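Local coordinates for protein putative chitobiase (Bacteroides thetaiotaomicron, PDB 3HNM) that is of unknown function but probably acts as a discoidin-like carbohydrate-binding module of a putative chitobiase, at residues A[68-82]-A[127-141]. Sequence-based numbering, arbitrary orientation.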
# COMPACT_ATOMS: atom_id res chain seq x y z
N VAL A 68 4.24 -6.46 2.19
CA VAL A 68 3.83 -7.70 1.57
C VAL A 68 2.47 -8.10 2.12
O VAL A 68 2.38 -8.68 3.20
CB VAL A 68 4.84 -8.82 1.86
CG1 VAL A 68 4.47 -10.08 1.11
CG2 VAL A 68 6.24 -8.35 1.49
N PHE A 69 1.42 -7.79 1.38
CA PHE A 69 0.07 -8.11 1.83
C PHE A 69 -0.33 -9.53 1.54
O PHE A 69 -0.11 -10.03 0.44
CB PHE A 69 -0.90 -7.17 1.14
CG PHE A 69 -0.53 -5.74 1.27
CD1 PHE A 69 -0.67 -5.09 2.49
CD2 PHE A 69 -0.03 -5.03 0.18
CE1 PHE A 69 -0.32 -3.75 2.62
CE2 PHE A 69 0.33 -3.69 0.31
CZ PHE A 69 0.18 -3.05 1.52
N ASP A 70 -0.93 -10.20 2.52
CA ASP A 70 -1.38 -11.58 2.31
C ASP A 70 -2.91 -11.59 2.18
O ASP A 70 -3.61 -11.57 3.18
CB ASP A 70 -0.96 -12.48 3.47
CG ASP A 70 -1.32 -13.92 3.23
OD1 ASP A 70 -2.23 -14.15 2.40
OD2 ASP A 70 -0.71 -14.82 3.86
N MSE A 71 -3.42 -11.65 0.95
CA MSE A 71 -4.86 -11.63 0.71
C MSE A 71 -5.62 -12.85 1.23
O MSE A 71 -6.84 -12.91 1.12
CB MSE A 71 -5.15 -11.45 -0.77
CG MSE A 71 -4.82 -10.07 -1.28
SE MSE A 71 -4.94 -9.94 -3.23
CE MSE A 71 -6.87 -9.67 -3.39
N GLY A 72 -4.89 -13.81 1.78
CA GLY A 72 -5.51 -15.01 2.33
C GLY A 72 -5.66 -16.13 1.32
O GLY A 72 -5.14 -17.23 1.51
N LYS A 73 -6.39 -15.85 0.25
CA LYS A 73 -6.62 -16.84 -0.78
C LYS A 73 -6.03 -16.37 -2.11
O LYS A 73 -5.33 -15.36 -2.14
CB LYS A 73 -8.12 -17.11 -0.91
CG LYS A 73 -9.02 -16.02 -0.35
CD LYS A 73 -10.48 -16.44 -0.46
CE LYS A 73 -11.41 -15.65 0.47
NZ LYS A 73 -11.10 -15.86 1.92
N GLU A 74 -6.28 -17.10 -3.20
CA GLU A 74 -5.75 -16.74 -4.51
C GLU A 74 -6.72 -15.88 -5.29
O GLU A 74 -7.93 -16.02 -5.15
CB GLU A 74 -5.45 -17.99 -5.30
CG GLU A 74 -4.66 -19.00 -4.51
CD GLU A 74 -3.28 -19.21 -5.08
OE1 GLU A 74 -3.20 -19.70 -6.23
OE2 GLU A 74 -2.28 -18.88 -4.39
N TYR A 75 -6.19 -14.99 -6.12
CA TYR A 75 -7.02 -14.10 -6.94
C TYR A 75 -6.35 -13.86 -8.29
O TYR A 75 -5.23 -14.32 -8.54
CB TYR A 75 -7.17 -12.77 -6.23
CG TYR A 75 -8.00 -12.79 -4.98
CD1 TYR A 75 -9.28 -12.22 -4.98
CD2 TYR A 75 -7.52 -13.35 -3.80
CE1 TYR A 75 -10.06 -12.19 -3.83
CE2 TYR A 75 -8.29 -13.33 -2.64
CZ TYR A 75 -9.56 -12.75 -2.66
OH TYR A 75 -10.33 -12.71 -1.52
N THR A 76 -7.02 -13.13 -9.16
CA THR A 76 -6.45 -12.79 -10.47
C THR A 76 -6.54 -11.26 -10.57
O THR A 76 -7.52 -10.74 -11.09
CB THR A 76 -7.22 -13.46 -11.64
OG1 THR A 76 -7.26 -14.89 -11.46
CG2 THR A 76 -6.53 -13.18 -12.97
N LEU A 77 -5.53 -10.55 -10.07
CA LEU A 77 -5.55 -9.08 -10.07
C LEU A 77 -5.72 -8.40 -11.42
O LEU A 77 -5.00 -8.68 -12.37
CB LEU A 77 -4.27 -8.52 -9.41
CG LEU A 77 -3.87 -8.93 -7.99
CD1 LEU A 77 -5.08 -8.91 -7.07
CD2 LEU A 77 -3.26 -10.31 -8.04
N PHE A 78 -6.68 -7.48 -11.49
CA PHE A 78 -6.93 -6.73 -12.72
C PHE A 78 -6.32 -5.35 -12.52
O PHE A 78 -5.69 -4.81 -13.42
CB PHE A 78 -8.43 -6.54 -12.99
CG PHE A 78 -9.21 -7.81 -12.96
CD1 PHE A 78 -8.74 -8.95 -13.60
CD2 PHE A 78 -10.44 -7.85 -12.30
CE1 PHE A 78 -9.47 -10.14 -13.58
CE2 PHE A 78 -11.19 -9.03 -12.26
CZ PHE A 78 -10.70 -10.18 -12.90
N ARG A 79 -6.53 -4.78 -11.33
CA ARG A 79 -5.99 -3.47 -11.00
C ARG A 79 -5.43 -3.46 -9.59
O ARG A 79 -5.59 -4.42 -8.84
CB ARG A 79 -7.06 -2.38 -11.11
CG ARG A 79 -7.57 -2.12 -12.52
CD ARG A 79 -8.25 -0.77 -12.61
NE ARG A 79 -9.40 -0.78 -13.52
CZ ARG A 79 -10.54 -1.41 -13.25
NH1 ARG A 79 -10.69 -2.07 -12.11
NH2 ARG A 79 -11.53 -1.38 -14.14
N PHE A 80 -4.76 -2.36 -9.26
CA PHE A 80 -4.15 -2.15 -7.95
C PHE A 80 -3.95 -0.65 -7.78
O PHE A 80 -3.70 0.07 -8.74
CB PHE A 80 -2.80 -2.87 -7.86
CG PHE A 80 -2.03 -2.59 -6.60
CD1 PHE A 80 -1.31 -1.40 -6.47
CD2 PHE A 80 -2.05 -3.48 -5.54
CE1 PHE A 80 -0.63 -1.11 -5.30
CE2 PHE A 80 -1.37 -3.20 -4.36
CZ PHE A 80 -0.66 -2.01 -4.24
N GLY A 81 -4.06 -0.17 -6.55
CA GLY A 81 -3.87 1.25 -6.31
C GLY A 81 -3.82 1.55 -4.84
O GLY A 81 -3.94 0.65 -4.01
N PHE A 82 -3.64 2.81 -4.50
CA PHE A 82 -3.60 3.21 -3.09
C PHE A 82 -4.23 4.58 -2.94
O PHE A 82 -4.65 5.19 -3.93
CB PHE A 82 -2.14 3.21 -2.60
CG PHE A 82 -1.21 4.05 -3.45
CD1 PHE A 82 -1.11 5.43 -3.25
CD2 PHE A 82 -0.44 3.45 -4.45
CE1 PHE A 82 -0.26 6.20 -4.04
CE2 PHE A 82 0.41 4.22 -5.25
CZ PHE A 82 0.51 5.59 -5.04
N VAL A 127 -4.59 6.68 -6.46
CA VAL A 127 -3.67 6.35 -7.54
C VAL A 127 -3.83 4.87 -7.85
O VAL A 127 -3.30 4.02 -7.14
CB VAL A 127 -2.20 6.61 -7.18
CG1 VAL A 127 -1.31 6.05 -8.27
CG2 VAL A 127 -1.96 8.10 -7.04
N ASN A 128 -4.60 4.58 -8.90
CA ASN A 128 -4.87 3.22 -9.34
C ASN A 128 -4.13 2.98 -10.66
O ASN A 128 -3.84 3.92 -11.40
CB ASN A 128 -6.37 3.01 -9.53
CG ASN A 128 -7.15 3.12 -8.24
OD1 ASN A 128 -8.38 3.18 -8.26
ND2 ASN A 128 -6.46 3.14 -7.11
N MSE A 129 -3.84 1.72 -10.96
CA MSE A 129 -3.11 1.38 -12.17
C MSE A 129 -3.62 0.06 -12.76
O MSE A 129 -3.97 -0.86 -12.03
CB MSE A 129 -1.64 1.23 -11.82
CG MSE A 129 -1.40 0.07 -10.84
SE MSE A 129 0.19 0.26 -9.75
CE MSE A 129 -0.61 1.34 -8.37
N ASP A 130 -3.66 -0.03 -14.09
CA ASP A 130 -4.10 -1.27 -14.70
C ASP A 130 -2.92 -2.25 -14.68
O ASP A 130 -1.88 -2.01 -15.29
CB ASP A 130 -4.59 -1.02 -16.13
CG ASP A 130 -6.03 -0.52 -16.18
OD1 ASP A 130 -6.81 -0.88 -15.26
OD2 ASP A 130 -6.39 0.22 -17.13
N VAL A 131 -3.12 -3.36 -13.98
CA VAL A 131 -2.11 -4.39 -13.82
C VAL A 131 -2.41 -5.64 -14.66
O VAL A 131 -3.50 -6.20 -14.59
CB VAL A 131 -2.01 -4.79 -12.31
CG1 VAL A 131 -1.97 -6.31 -12.14
CG2 VAL A 131 -0.78 -4.16 -11.71
N PRO A 132 -1.42 -6.11 -15.45
CA PRO A 132 -1.58 -7.29 -16.31
C PRO A 132 -2.25 -8.48 -15.61
O PRO A 132 -1.76 -8.95 -14.59
CB PRO A 132 -0.14 -7.61 -16.72
CG PRO A 132 0.49 -6.28 -16.78
CD PRO A 132 -0.04 -5.60 -15.52
N ALA A 133 -3.35 -8.96 -16.18
CA ALA A 133 -4.08 -10.10 -15.62
C ALA A 133 -3.14 -11.18 -15.09
O ALA A 133 -2.60 -11.97 -15.86
CB ALA A 133 -5.02 -10.69 -16.67
N THR A 134 -2.94 -11.19 -13.77
CA THR A 134 -2.06 -12.16 -13.13
C THR A 134 -2.66 -12.79 -11.86
O THR A 134 -3.38 -12.14 -11.09
CB THR A 134 -0.68 -11.53 -12.79
OG1 THR A 134 0.04 -12.40 -11.91
CG2 THR A 134 -0.85 -10.17 -12.13
N GLN A 135 -2.35 -14.07 -11.68
CA GLN A 135 -2.80 -14.85 -10.53
C GLN A 135 -1.89 -14.57 -9.36
O GLN A 135 -0.67 -14.65 -9.49
CB GLN A 135 -2.75 -16.34 -10.84
CG GLN A 135 -3.64 -16.80 -11.98
CD GLN A 135 -3.72 -18.32 -12.08
OE1 GLN A 135 -4.38 -18.87 -12.97
NE2 GLN A 135 -3.03 -19.02 -11.15
N ALA A 136 -2.49 -14.25 -8.21
CA ALA A 136 -1.71 -13.96 -7.02
C ALA A 136 -2.43 -14.19 -5.69
O ALA A 136 -3.65 -14.20 -5.62
CB ALA A 136 -1.20 -12.52 -7.09
N ARG A 137 -1.62 -14.38 -4.65
CA ARG A 137 -2.07 -14.58 -3.28
C ARG A 137 -1.47 -13.45 -2.46
O ARG A 137 -2.14 -12.85 -1.62
CB ARG A 137 -1.54 -15.91 -2.74
CG ARG A 137 -1.46 -15.99 -1.22
CD ARG A 137 -2.81 -16.26 -0.60
NE ARG A 137 -2.73 -16.38 0.86
CZ ARG A 137 -2.03 -17.29 1.52
NH1 ARG A 137 -1.31 -18.20 0.87
NH2 ARG A 137 -2.05 -17.31 2.85
N TYR A 138 -0.19 -13.17 -2.71
CA TYR A 138 0.54 -12.12 -2.01
C TYR A 138 0.86 -10.93 -2.91
O TYR A 138 1.12 -11.10 -4.10
CB TYR A 138 1.85 -12.69 -1.48
CG TYR A 138 1.65 -13.93 -0.67
CD1 TYR A 138 1.35 -13.86 0.68
CD2 TYR A 138 1.77 -15.19 -1.26
CE1 TYR A 138 1.19 -15.01 1.44
CE2 TYR A 138 1.61 -16.34 -0.51
CZ TYR A 138 1.33 -16.25 0.83
OH TYR A 138 1.20 -17.40 1.57
N ILE A 139 0.84 -9.73 -2.35
CA ILE A 139 1.14 -8.54 -3.11
C ILE A 139 2.32 -7.86 -2.45
O ILE A 139 2.52 -7.98 -1.24
CB ILE A 139 -0.03 -7.55 -3.10
CG1 ILE A 139 -1.19 -8.12 -3.92
CG2 ILE A 139 0.45 -6.19 -3.63
CD1 ILE A 139 -2.48 -7.29 -3.86
N ARG A 140 3.11 -7.14 -3.24
CA ARG A 140 4.25 -6.46 -2.69
C ARG A 140 4.29 -5.04 -3.22
O ARG A 140 4.57 -4.82 -4.39
CB ARG A 140 5.53 -7.21 -3.04
CG ARG A 140 6.74 -6.59 -2.42
CD ARG A 140 7.64 -7.65 -1.87
NE ARG A 140 8.59 -8.13 -2.87
CZ ARG A 140 9.32 -9.22 -2.73
NH1 ARG A 140 9.22 -9.98 -1.64
NH2 ARG A 140 10.15 -9.57 -3.69
N PHE A 141 3.98 -4.08 -2.36
CA PHE A 141 3.96 -2.68 -2.74
C PHE A 141 5.32 -2.10 -2.36
O PHE A 141 5.92 -2.50 -1.36
CB PHE A 141 2.80 -2.01 -2.01
CG PHE A 141 2.59 -0.59 -2.40
CD1 PHE A 141 2.42 -0.24 -3.73
CD2 PHE A 141 2.62 0.40 -1.45
CE1 PHE A 141 2.30 1.09 -4.11
CE2 PHE A 141 2.51 1.74 -1.80
CZ PHE A 141 2.35 2.09 -3.13
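One face of the F82 ring is covered by V127, whose CB stands 3.9 Å from the ring centroid in a CH-pi contact, while the F80 ring receives M129 CE at its edge. Both rings also meet F141 obliquely, F80 with planes 35° apart and F82 with planes 49° apart, and W117 stacks on F141. This aromatic cluster lies between the sheets of an F5/8 type C (discoidin-like) beta sandwich and shows how two sheets can share one pair of chain segments. Strand 68-71 runs antiparallel to 138-141 in one sheet, strands 74-77 and 79-82 antiparallel to 127-136 in the other, and both segments turn the corner together. I139 bridges the sheets: with CG2 anti to the backbone N, that methyl reaches F80 CE2 at 3.6 Å, and CD1 lies against the selenium of M71. A beta bulge between L77 and R79 shifts the register by two; beyond it, R79 NE forms a salt bridge with D130 OD1 at 3.1 Å. Where both segments turn, at 72-73 and 137, the R137 guanidinium has Y138 CZ over one face, G72 O over the opposite one and G72 N at the edge. A leucine in place of R137 would probably leave the D70 carboxylate without its cationic mate. D70 OD1 forms a salt bridge with R137 NE (2.8 Å), the hydrogen bond within it weak because bent (119°), and closes an Asx turn by accepting from G72 N.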